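Local structure of aldolase (Klebsiella pneumoniae, 6VOQ) at residues 5-10 / 33-38; 59-62 / 66-69; 116-121 / 181-186; 121-126 / 201-206. The protein is a zinc-binding member of the class II aldolase and adducin family, with four protein chains in its assembly. All blocks are in the same frame, centred on the assembly; numbering follows the deposited sequence.

Contact 1: residues 5-10 / 33-38; sequences QQLREE and LLLPDG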
loop_
_atom_site.group_PDB
_atom_site.type_symbol
_atom_site.label_atom_id
_atom_site.label_comp_id
_atom_site.label_asym_id
_atom_site.label_seq_id
_atom_site.Cartn_x
_atom_site.Cartn_y
_atom_site.Cartn_z
ATOM N N GLN A 5 21.158 -21.766 -12.486
ATOM C CA GLN A 5 19.729 -22.057 -12.443
ATOM C C GLN A 5 19.058 -21.284 -11.324
ATOM O O GLN A 5 18.171 -20.457 -11.557
ATOM C CB GLN A 5 19.489 -23.550 -12.218
ATOM C CG GLN A 5 19.956 -24.458 -13.290
ATOM C CD GLN A 5 21.264 -25.154 -12.958
ATOM O OE1 GLN A 5 22.302 -24.508 -12.815
ATOM N NE2 GLN A 5 21.219 -26.479 -12.838
ATOM N N GLN A 6 19.472 -21.564 -10.088
ATOM C CA GLN A 6 18.818 -20.972 -8.933
ATOM C C GLN A 6 19.042 -19.475 -8.873
ATOM O O GLN A 6 18.163 -18.742 -8.407
ATOM C CB GLN A 6 19.311 -21.646 -7.659
ATOM C CG GLN A 6 19.162 -23.144 -7.706
ATOM C CD GLN A 6 20.229 -23.854 -6.920
ATOM O OE1 GLN A 6 21.379 -23.433 -6.897
ATOM N NE2 GLN A 6 19.855 -24.943 -6.275
ATOM N N LEU A 7 20.199 -19.006 -9.342
ATOM C CA LEU A 7 20.467 -17.575 -9.335
ATOM C C LEU A 7 19.552 -16.850 -10.319
ATOM O O LEU A 7 18.943 -15.831 -9.972
ATOM C CB LEU A 7 21.941 -17.322 -9.649
ATOM C CG LEU A 7 22.945 -17.722 -8.554
ATOM C CD1 LEU A 7 24.406 -17.575 -9.014
ATOM C CD2 LEU A 7 22.709 -16.934 -7.277
ATOM N N ARG A 8 19.420 -17.373 -11.540
ATOM C CA ARG A 8 18.455 -16.807 -12.473
ATOM C C ARG A 8 17.057 -16.869 -11.886
ATOM O O ARG A 8 16.287 -15.908 -11.977
ATOM C CB ARG A 8 18.506 -17.552 -13.813
ATOM C CG ARG A 8 19.742 -17.243 -14.619
ATOM C CD ARG A 8 19.744 -17.954 -15.950
ATOM N NE ARG A 8 20.975 -17.688 -16.695
ATOM C CZ ARG A 8 21.110 -16.744 -17.622
ATOM N NH1 ARG A 8 20.085 -15.967 -17.958
ATOM N NH2 ARG A 8 22.281 -16.586 -18.220
ATOM N N GLU A 9 16.725 -17.993 -11.264
ATOM C CA GLU A 9 15.440 -18.171 -10.613
ATOM C C GLU A 9 15.217 -17.156 -9.492
ATOM O O GLU A 9 14.166 -16.497 -9.453
ATOM C CB GLU A 9 15.376 -19.609 -10.086
ATOM C CG GLU A 9 14.042 -20.099 -9.564
ATOM C CD GLU A 9 12.836 -19.652 -10.377
ATOM O OE1 GLU A 9 11.750 -19.572 -9.768
ATOM O OE2 GLU A 9 12.938 -19.429 -11.609
ATOM N N GLU A 10 16.194 -17.024 -8.587
ATOM C CA GLU A 10 16.106 -16.070 -7.489
ATOM C C GLU A 10 15.901 -14.649 -7.996
ATOM O O GLU A 10 15.149 -13.873 -7.397
ATOM C CB GLU A 10 17.375 -16.155 -6.637
ATOM C CG GLU A 10 17.421 -15.181 -5.483
ATOM C CD GLU A 10 17.114 -15.866 -4.170
ATOM O OE1 GLU A 10 17.842 -15.626 -3.178
ATOM O OE2 GLU A 10 16.141 -16.656 -4.142
ATOM N N LEU A 33 23.842 -9.753 -9.869
ATOM C CA LEU A 33 24.516 -10.638 -8.928
ATOM C C LEU A 33 25.700 -11.303 -9.618
ATOM O O LEU A 33 25.670 -11.573 -10.823
ATOM C CB LEU A 33 23.558 -11.696 -8.354
ATOM C CG LEU A 33 22.837 -12.665 -9.305
ATOM C CD1 LEU A 33 23.700 -13.862 -9.653
ATOM C CD2 LEU A 33 21.530 -13.146 -8.687
ATOM N N LEU A 34 26.741 -11.572 -8.837
ATOM C CA LEU A 34 27.931 -12.237 -9.352
ATOM C C LEU A 34 27.664 -13.719 -9.569
ATOM O O LEU A 34 27.165 -14.408 -8.676
ATOM C CB LEU A 34 29.100 -12.063 -8.385
ATOM C CG LEU A 34 29.987 -10.851 -8.658
ATOM C CD1 LEU A 34 31.081 -10.739 -7.604
ATOM C CD2 LEU A 34 30.577 -10.938 -10.061
ATOM N N LEU A 35 28.013 -14.205 -10.745
ATOM C CA LEU A 35 27.918 -15.619 -11.050
ATOM C C LEU A 35 29.158 -16.344 -10.544
ATOM O O LEU A 35 30.167 -15.713 -10.212
ATOM C CB LEU A 35 27.747 -15.816 -12.553
ATOM C CG LEU A 35 26.403 -15.318 -13.105
ATOM C CD1 LEU A 35 26.406 -15.287 -14.629
ATOM C CD2 LEU A 35 25.244 -16.163 -12.582
ATOM N N PRO A 36 29.098 -17.675 -10.444
ATOM C CA PRO A 36 30.288 -18.429 -10.014
ATOM C C PRO A 36 31.534 -18.157 -10.839
ATOM O O PRO A 36 32.639 -18.174 -10.284
ATOM C CB PRO A 36 29.830 -19.887 -10.145
ATOM C CG PRO A 36 28.364 -19.826 -9.870
ATOM C CD PRO A 36 27.886 -18.515 -10.454
ATOM N N ASP A 37 31.399 -17.902 -12.141
ATOM C CA ASP A 37 32.550 -17.673 -13.009
ATOM C C ASP A 37 33.056 -16.237 -12.963
ATOM O O ASP A 37 33.904 -15.861 -13.783
ATOM C CB ASP A 37 32.202 -18.047 -14.454
ATOM C CG ASP A 37 30.967 -17.320 -14.969
ATOM O OD1 ASP A 37 30.507 -16.369 -14.304
ATOM O OD2 ASP A 37 30.458 -17.698 -16.047
ATOM N N GLY A 38 32.546 -15.423 -12.042
ATOM C CA GLY A 38 32.953 -14.045 -11.947
ATOM C C GLY A 38 32.220 -13.092 -12.859
ATOM O O GLY A 38 32.428 -11.881 -12.754
#
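L7 carries the whole apolar side of this contact, reaching from helix 4-20 to L33 at the end of strand 30-34 and to L35 and P36 in the turn that follows. Its CD1 methyl is the hub: it lies 3.8 Å from L33 CD1, and it also meets CD2 of L35 and the ring carbon CD of P36, each at 3.9 Å. With CG beside the backbone N (chi1 -70°) and the chain then extended, L7 holds this methyl well out from the helix. L33 crosses it at a slant and offers mainly one branch, its CD1, which touches L7 from CB outward, while L33 CD2 rests 3.9 Å from the backbone O of L7. L35 points past the helix from its backbone, yet its CD2 branch still swings in to meet the same methyl. This is helix-on-sheet packing in the class II aldolase fold, where helix 4-20 covers the end of strand 30-34. No hydrogen bond joins the two segments. A type I turn runs from L35 to G38, with G38 N bonded to L35 O at 3.0 Å, and G38 closes the turn with positive phi (85°). On the helix, R8 turns its guanidinium to E4 in a salt bridge and to the carbonyls of A54 and L57.

Contact 2: residues 59-62 / 66-69; sequences VVTL and WISG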
loop_
_atom_site.group_PDB
_atom_site.type_symbol
_atom_site.label_atom_id
_atom_site.label_comp_id
_atom_site.label_asym_id
_atom_site.label_seq_id
_atom_site.Cartn_x
_atom_site.Cartn_y
_atom_site.Cartn_z
ATOM N N VAL A 59 23.934 -11.476 -19.137
ATOM C CA VAL A 59 25.206 -11.823 -18.525
ATOM C C VAL A 59 26.275 -10.948 -19.166
ATOM O O VAL A 59 26.411 -10.922 -20.395
ATOM C CB VAL A 59 25.548 -13.311 -18.683
ATOM C CG1 VAL A 59 26.918 -13.582 -18.112
ATOM C CG2 VAL A 59 24.508 -14.167 -18.002
ATOM N N VAL A 60 27.032 -10.241 -18.335
ATOM C CA VAL A 60 28.064 -9.311 -18.774
ATOM C C VAL A 60 29.284 -9.509 -17.877
ATOM O O VAL A 60 29.158 -9.912 -16.716
ATOM C CB VAL A 60 27.528 -7.854 -18.727
ATOM C CG1 VAL A 60 26.971 -7.536 -17.356
ATOM C CG2 VAL A 60 28.587 -6.851 -19.117
ATOM N N THR A 61 30.474 -9.276 -18.430
ATOM C CA THR A 61 31.688 -9.262 -17.622
ATOM C C THR A 61 31.770 -7.955 -16.836
ATOM O O THR A 61 31.163 -6.945 -17.203
ATOM C CB THR A 61 32.949 -9.407 -18.481
ATOM O OG1 THR A 61 33.196 -8.185 -19.196
ATOM C CG2 THR A 61 32.816 -10.556 -19.471
ATOM N N LEU A 62 32.544 -7.978 -15.746
ATOM C CA LEU A 62 32.706 -6.772 -14.943
ATOM C C LEU A 62 33.341 -5.632 -15.735
ATOM O O LEU A 62 33.214 -4.469 -15.340
ATOM C CB LEU A 62 33.533 -7.085 -13.694
ATOM C CG LEU A 62 32.832 -7.943 -12.635
ATOM C CD1 LEU A 62 33.677 -8.064 -11.379
ATOM C CD2 LEU A 62 31.459 -7.378 -12.295
ATOM N N TRP A 66 29.284 -7.824 -23.122
ATOM C CA TRP A 66 27.997 -8.513 -23.114
ATOM C C TRP A 66 28.153 -9.987 -23.523
ATOM O O TRP A 66 28.645 -10.276 -24.613
ATOM C CB TRP A 66 27.060 -7.759 -24.066
ATOM C CG TRP A 66 25.715 -8.285 -24.191
ATOM C CD1 TRP A 66 25.024 -8.972 -23.244
ATOM C CD2 TRP A 66 24.840 -8.138 -25.317
ATOM N NE1 TRP A 66 23.780 -9.294 -23.723
ATOM C CE2 TRP A 66 23.634 -8.778 -24.985
ATOM C CE3 TRP A 66 24.959 -7.532 -26.575
ATOM C CZ2 TRP A 66 22.555 -8.851 -25.865
ATOM C CZ3 TRP A 66 23.870 -7.604 -27.454
ATOM C CH2 TRP A 66 22.689 -8.258 -27.088
ATOM N N ILE A 67 27.722 -10.917 -22.654
ATOM C CA ILE A 67 28.017 -12.347 -22.806
ATOM C C ILE A 67 26.826 -13.202 -23.206
ATOM O O ILE A 67 26.965 -14.041 -24.107
ATOM C CB ILE A 67 28.633 -12.932 -21.528
ATOM C CG1 ILE A 67 29.785 -12.039 -21.062
ATOM C CG2 ILE A 67 29.199 -14.356 -21.801
ATOM C CD1 ILE A 67 30.910 -12.050 -21.999
ATOM N N SER A 68 25.672 -13.060 -22.541
ATOM C CA SER A 68 24.507 -13.825 -22.955
ATOM C C SER A 68 23.257 -12.997 -22.620
ATOM O O SER A 68 23.327 -11.978 -21.919
ATOM C CB SER A 68 24.564 -15.224 -22.365
ATOM O OG SER A 68 24.628 -15.242 -20.978
ATOM N N GLY A 69 22.108 -13.399 -23.174
ATOM C CA GLY A 69 20.847 -12.837 -22.761
ATOM C C GLY A 69 20.544 -11.545 -23.498
ATOM O O GLY A 69 21.239 -11.137 -24.419
#
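The indole of W66 meets V59 at its rim, not over a face: CD1 stands 3.7 Å from V59 O, which lies near the ring plane. The carbonyl carbon of G69 is also at an edge and in plane, and NE1 points the same way, giving weak hydrogen bonds to S68 O and G69 O and a third weak one to D70 O. W66 puts CG anti to the backbone N (chi1 -179°), which carries the ring along its own strand toward these carbonyls; K71 and P72 also touch it. Backbone hydrogen bonds hold the two strands together. V59 O takes two N-H groups, from I67 N at 2.6 Å and from S68 N at 3.1 Å, while V59 N gives a bond to S68 O at 2.9 Å with a fairly straight N-H...O angle of 162°. One residue facing two is the classic beta bulge, here in the antiparallel hairpin of strands 58-60 and 66-68 at one border of the sheet. The extra residue shifts the register, and V60 pairs with W66 as a non-hydrogen-bonded pair. The side chains pack around the bulge. S68 OG sits close against V59 CB, at 3.1 Å, on the sheet face where R8 of helix 4-20 also packs. I67 leans obliquely over V59, its CB 3.9 Å from V59 CG1, and the I67 and T61 side chains cross at about a right angle, with I67 CD1 3.5 Å from T61 CG2. The hydroxyl of T61 turns elsewhere, to the backbone N of E65.

Contact 3: residues 116-121 / 181-186; sequences RPFTPY and EETARL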
loop_
_atom_site.group_PDB
_atom_site.type_symbol
_atom_site.label_atom_id
_atom_site.label_comp_id
_atom_site.label_asym_id
_atom_site.label_seq_id
_atom_site.Cartn_x
_atom_site.Cartn_y
_atom_site.Cartn_z
ATOM N N ARG A 116 20.352 9.557 9.651
ATOM C CA ARG A 116 20.626 9.704 11.071
ATOM C C ARG A 116 19.866 8.639 11.854
ATOM O O ARG A 116 18.633 8.683 11.922
ATOM C CB ARG A 116 20.222 11.099 11.529
ATOM C CG ARG A 116 20.656 11.463 12.928
ATOM C CD ARG A 116 20.323 12.917 13.125
ATOM N NE ARG A 116 20.338 13.352 14.512
ATOM C CZ ARG A 116 19.710 14.441 14.936
ATOM N NH1 ARG A 116 19.001 15.173 14.075
ATOM N NH2 ARG A 116 19.779 14.786 16.214
ATOM N N PRO A 117 20.561 7.693 12.486
ATOM C CA PRO A 117 19.891 6.470 12.955
ATOM C C PRO A 117 19.025 6.689 14.195
ATOM O O PRO A 117 19.465 7.249 15.204
ATOM C CB PRO A 117 21.061 5.516 13.239
ATOM C CG PRO A 117 22.218 6.401 13.508
ATOM C CD PRO A 117 22.025 7.626 12.652
ATOM N N PHE A 118 17.772 6.227 14.098
ATOM C CA PHE A 118 16.852 6.097 15.222
ATOM C C PHE A 118 16.366 4.666 15.399
ATOM O O PHE A 118 15.495 4.427 16.234
ATOM C CB PHE A 118 15.632 7.014 15.045
ATOM C CG PHE A 118 15.032 6.956 13.672
ATOM C CD1 PHE A 118 14.159 5.932 13.321
ATOM C CD2 PHE A 118 15.356 7.913 12.720
ATOM C CE1 PHE A 118 13.611 5.867 12.044
ATOM C CE2 PHE A 118 14.810 7.858 11.445
ATOM C CZ PHE A 118 13.939 6.830 11.103
ATOM N N THR A 119 16.862 3.728 14.599
ATOM C CA THR A 119 16.639 2.298 14.741
ATOM C C THR A 119 17.963 1.618 14.484
ATOM O O THR A 119 18.795 2.134 13.726
ATOM C CB THR A 119 15.591 1.770 13.757
ATOM O OG1 THR A 119 15.875 2.283 12.447
ATOM C CG2 THR A 119 14.206 2.198 14.183
ATOM N N PRO A 120 18.220 0.464 15.116
ATOM C CA PRO A 120 19.559 -0.134 15.053
ATOM C C PRO A 120 19.874 -0.871 13.760
ATOM O O PRO A 120 21.056 -1.115 13.483
ATOM C CB PRO A 120 19.552 -1.112 16.237
ATOM C CG PRO A 120 18.141 -1.516 16.345
ATOM C CD PRO A 120 17.318 -0.302 15.994
ATOM N N TYR A 121 18.876 -1.211 12.951
ATOM C CA TYR A 121 19.064 -2.261 11.956
ATOM C C TYR A 121 19.844 -1.792 10.734
ATOM O O TYR A 121 20.645 -2.561 10.192
ATOM C CB TYR A 121 17.697 -2.836 11.587
ATOM C CG TYR A 121 16.979 -3.271 12.841
ATOM C CD1 TYR A 121 17.421 -4.385 13.552
ATOM C CD2 TYR A 121 15.909 -2.538 13.355
ATOM C CE1 TYR A 121 16.807 -4.780 14.717
ATOM C CE2 TYR A 121 15.281 -2.931 14.529
ATOM C CZ TYR A 121 15.737 -4.055 15.205
ATOM O OH TYR A 121 15.136 -4.471 16.371
ATOM N N GLU A 181 14.717 1.218 2.868
ATOM C CA GLU A 181 13.516 1.922 2.437
ATOM C C GLU A 181 12.579 2.156 3.609
ATOM O O GLU A 181 12.023 3.248 3.764
ATOM C CB GLU A 181 12.826 1.135 1.323
ATOM C CG GLU A 181 11.424 1.613 0.983
ATOM C CD GLU A 181 11.384 2.961 0.262
ATOM O OE1 GLU A 181 12.442 3.497 -0.139
ATOM O OE2 GLU A 181 10.269 3.485 0.089
ATOM N N GLU A 182 12.427 1.145 4.466
ATOM C CA GLU A 182 11.616 1.275 5.667
ATOM C C GLU A 182 12.157 2.360 6.591
ATOM O O GLU A 182 11.386 3.092 7.222
ATOM C CB GLU A 182 11.565 -0.071 6.382
ATOM C CG GLU A 182 10.812 -0.056 7.670
ATOM C CD GLU A 182 9.345 0.258 7.476
ATOM O OE1 GLU A 182 8.739 0.778 8.432
ATOM O OE2 GLU A 182 8.807 -0.008 6.376
ATOM N N THR A 183 13.479 2.483 6.681
ATOM C CA THR A 183 14.063 3.534 7.503
ATOM C C THR A 183 13.847 4.911 6.881
ATOM O O THR A 183 13.510 5.869 7.584
ATOM C CB THR A 183 15.548 3.256 7.729
ATOM O OG1 THR A 183 15.683 2.080 8.536
ATOM C CG2 THR A 183 16.205 4.420 8.454
ATOM N N ALA A 184 14.017 5.026 5.564
ATOM C CA ALA A 184 13.699 6.275 4.887
ATOM C C ALA A 184 12.226 6.619 5.050
ATOM O O ALA A 184 11.872 7.772 5.307
ATOM C CB ALA A 184 14.072 6.178 3.406
ATOM N N ARG A 185 11.356 5.619 4.944
ATOM C CA ARG A 185 9.935 5.868 5.131
ATOM C C ARG A 185 9.650 6.381 6.542
ATOM O O ARG A 185 8.803 7.262 6.737
ATOM C CB ARG A 185 9.155 4.587 4.832
ATOM C CG ARG A 185 7.649 4.759 4.907
ATOM C CD ARG A 185 6.958 3.441 4.744
ATOM N NE ARG A 185 5.516 3.563 4.849
ATOM C CZ ARG A 185 4.718 2.536 5.120
ATOM N NH1 ARG A 185 5.237 1.336 5.316
ATOM N NH2 ARG A 185 3.410 2.707 5.203
ATOM N N LEU A 186 10.353 5.844 7.536
ATOM C CA LEU A 186 10.144 6.300 8.899
ATOM C C LEU A 186 10.520 7.761 9.055
ATOM O O LEU A 186 9.871 8.487 9.816
ATOM C CB LEU A 186 10.952 5.444 9.867
ATOM C CG LEU A 186 10.334 4.087 10.138
ATOM C CD1 LEU A 186 11.384 3.164 10.729
ATOM C CD2 LEU A 186 9.160 4.270 11.073
#
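F118 and L186 join the loop that leads into helix 121-125 to the long helix 170-190, in a buried part of the class II aldolase fold that a second subunit also reaches. The phenyl ring comes to the helix edge-on. Its CE1 and CZ each lie 3.5 Å from L186 CB, and L186 CD1, 3.7 Å from CE1, sits in the plane of the ring. The leucine thus lines the rim of the phenylalanine with its stem and one methyl, the two side chains running at a slant. F118 takes the sterically tight first torsion, with CG between the backbone N and the carbonyl carbon (chi1 46°), and this brings a ring whose backbone does not face the helix round to touch it. One turn earlier T183 adds its carbonyl O, near the ring plane and 3.7 Å from F118 CZ. The two threonines pass in opposite directions: T119 OG1 and T183 OG1 are 3.9 Å apart and not hydrogen-bonded, the hydroxyl of T183 being engaged with E179 O. The second subunit also reaches this contact: its N160 bonds to F118 O and its H98 to the carboxylate of E182. With no hydrogen bond between 116-121 and 181-186, cohesion rests on dispersion, to which the slightly positive C-H rim of the phenyl ring, facing T183 O, probably adds a weak electrostatic attraction.

Contact 4: residues 121-126 / 201-206; sequences YVVMRV and DEVKEL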
loop_
_atom_site.group_PDB
_atom_site.type_symbol
_atom_site.label_atom_id
_atom_site.label_comp_id
_atom_site.label_asym_id
_atom_site.label_seq_id
_atom_site.Cartn_x
_atom_site.Cartn_y
_atom_site.Cartn_z
ATOM N N TYR A 121 18.876 -1.211 12.951
ATOM C CA TYR A 121 19.064 -2.261 11.956
ATOM C C TYR A 121 19.844 -1.792 10.734
ATOM O O TYR A 121 20.645 -2.561 10.192
ATOM C CB TYR A 121 17.697 -2.836 11.587
ATOM C CG TYR A 121 16.979 -3.271 12.841
ATOM C CD1 TYR A 121 17.421 -4.385 13.552
ATOM C CD2 TYR A 121 15.909 -2.538 13.355
ATOM C CE1 TYR A 121 16.807 -4.780 14.717
ATOM C CE2 TYR A 121 15.281 -2.931 14.529
ATOM C CZ TYR A 121 15.737 -4.055 15.205
ATOM O OH TYR A 121 15.136 -4.471 16.371
ATOM N N VAL A 122 19.666 -0.543 10.304
ATOM C CA VAL A 122 20.477 -0.044 9.200
ATOM C C VAL A 122 21.944 0.035 9.610
ATOM O O VAL A 122 22.842 -0.223 8.802
ATOM C CB VAL A 122 19.936 1.315 8.711
ATOM C CG1 VAL A 122 20.943 2.010 7.802
ATOM C CG2 VAL A 122 18.639 1.107 7.972
ATOM N N VAL A 123 22.212 0.377 10.871
ATOM C CA VAL A 123 23.592 0.454 11.343
ATOM C C VAL A 123 24.228 -0.926 11.355
ATOM O O VAL A 123 25.391 -1.094 10.968
ATOM C CB VAL A 123 23.644 1.093 12.740
ATOM C CG1 VAL A 123 25.075 1.464 13.113
ATOM C CG2 VAL A 123 22.714 2.295 12.809
ATOM N N MET A 124 23.480 -1.932 11.807
ATOM C CA MET A 124 24.053 -3.263 11.945
ATOM C C MET A 124 24.354 -3.866 10.589
ATOM O O MET A 124 25.428 -4.442 10.382
ATOM C CB MET A 124 23.105 -4.174 12.725
ATOM C CG MET A 124 22.833 -3.702 14.139
ATOM S SD MET A 124 21.569 -4.676 14.959
ATOM C CE MET A 124 22.376 -6.269 14.996
ATOM N N ARG A 125 23.422 -3.735 9.650
ATOM C CA ARG A 125 23.501 -4.487 8.413
ATOM C C ARG A 125 24.052 -3.681 7.252
ATOM O O ARG A 125 24.583 -4.277 6.310
ATOM C CB ARG A 125 22.120 -5.042 8.049
ATOM C CG ARG A 125 21.452 -5.746 9.220
ATOM C CD ARG A 125 19.969 -5.982 8.982
ATOM N NE ARG A 125 19.748 -7.070 8.039
ATOM C CZ ARG A 125 19.310 -6.896 6.800
ATOM N NH1 ARG A 125 19.050 -5.673 6.358
ATOM N NH2 ARG A 125 19.138 -7.944 6.003
ATOM N N VAL A 126 23.969 -2.354 7.298
ATOM C CA VAL A 126 24.372 -1.572 6.138
ATOM C C VAL A 126 25.514 -0.644 6.520
ATOM O O VAL A 126 26.568 -0.643 5.874
ATOM C CB VAL A 126 23.183 -0.791 5.544
ATOM C CG1 VAL A 126 23.595 -0.120 4.263
ATOM C CG2 VAL A 126 22.016 -1.734 5.276
ATOM N N ASP A 201 26.864 6.459 21.650
ATOM C CA ASP A 201 27.331 5.172 22.165
ATOM C C ASP A 201 26.454 4.038 21.665
ATOM O O ASP A 201 26.947 2.940 21.388
ATOM C CB ASP A 201 27.372 5.184 23.692
ATOM C CG ASP A 201 28.090 6.402 24.237
ATOM O OD1 ASP A 201 27.472 7.496 24.256
ATOM O OD2 ASP A 201 29.269 6.271 24.631
ATOM N N GLU A 202 25.150 4.289 21.535
ATOM C CA GLU A 202 24.254 3.276 20.992
ATOM C C GLU A 202 24.573 2.942 19.532
ATOM O O GLU A 202 24.320 1.815 19.091
ATOM C CB GLU A 202 22.810 3.741 21.149
ATOM C CG GLU A 202 22.314 3.628 22.578
ATOM C CD GLU A 202 21.019 4.375 22.819
ATOM O OE1 GLU A 202 20.364 4.098 23.847
ATOM O OE2 GLU A 202 20.655 5.232 21.984
ATOM N N VAL A 203 25.135 3.887 18.774
ATOM C CA VAL A 203 25.488 3.602 17.386
ATOM C C VAL A 203 26.802 2.838 17.306
ATOM O O VAL A 203 26.982 1.980 16.436
ATOM C CB VAL A 203 25.545 4.901 16.565
ATOM C CG1 VAL A 203 25.930 4.591 15.130
ATOM C CG2 VAL A 203 24.199 5.647 16.623
ATOM N N LYS A 204 27.746 3.139 18.197
ATOM C CA LYS A 204 29.015 2.431 18.179
ATOM C C LYS A 204 28.856 0.979 18.608
ATOM O O LYS A 204 29.631 0.127 18.164
ATOM C CB LYS A 204 30.030 3.155 19.070
ATOM C CG LYS A 204 31.468 2.694 18.868
ATOM C CD LYS A 204 32.456 3.854 18.951
ATOM C CE LYS A 204 32.323 4.799 17.754
ATOM N NZ LYS A 204 33.355 4.520 16.707
ATOM N N GLU A 205 27.853 0.675 19.439
ATOM C CA GLU A 205 27.625 -0.700 19.865
ATOM C C GLU A 205 27.275 -1.621 18.705
ATOM O O GLU A 205 27.428 -2.840 18.833
ATOM C CB GLU A 205 26.488 -0.770 20.880
ATOM C CG GLU A 205 26.780 -0.191 22.230
ATOM C CD GLU A 205 25.513 0.277 22.924
ATOM O OE1 GLU A 205 25.597 1.250 23.712
ATOM O OE2 GLU A 205 24.438 -0.318 22.676
ATOM N N LEU A 206 26.793 -1.068 17.591
ATOM C CA LEU A 206 26.207 -1.847 16.508
ATOM C C LEU A 206 27.172 -2.074 15.351
ATOM O O LEU A 206 26.747 -2.138 14.197
ATOM C CB LEU A 206 24.934 -1.167 16.004
ATOM C CG LEU A 206 23.941 -0.730 17.077
ATOM C CD1 LEU A 206 22.960 0.285 16.513
ATOM C CD2 LEU A 206 23.202 -1.938 17.613
#
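L206 lies against both V123 and M124 and divides its branches between them. Its CD1 turns to V123, 3.9 Å from CB, while CD2 turns to M124, 3.9 Å from CG and 4.1 Å from the sulfur SD. The stem fits in as well: L206 CB is 3.8 Å from M124 CG and 3.9 Å from V123 CG1. M124 crosses the leucine at a slant, and the bend at its last torsion (chi3 63°) turns the terminal methyl away from the leucine, leaving CG and the sulfur to do the touching. V123 also reaches V203, one turn before L206. Its CG1, anti to the backbone N, meets V203 CG1 at 3.8 Å, the two valines standing at about a right angle. All these contacts are apolar, and no hydrogen bond links the segments. The short helix 121-125 is thereby fastened to segment 201-206, which carries the last helix of the chain. P117, in the loop before helix 121-125, touches both V123 and V203, and P120 lies against L206. From a second subunit P137 packs on M124 and R136 on L206, while the far flank of helix 121-125 rests through V122 on T183 of helix 170-190.

The four contacts fall into two pairs at distant parts of the subunit. Contacts 1 and 2, with centres 12 Å apart, both reach the same sheet and touch where R8 and L35 pack on V59. Contacts 3 and 4, 11 Å apart, share Y121, and their segments alternate along the chain. Some 30 Å separates the centre of contact 1 from that of either contact 3 or contact 4. The second pair faces another subunit and lies near metal: the side chains of T119 and M124 are about 10 and 9 Å from a bound zinc ion, and the ring of Y121 stacks on H96 of the second subunit, a zinc ligand there.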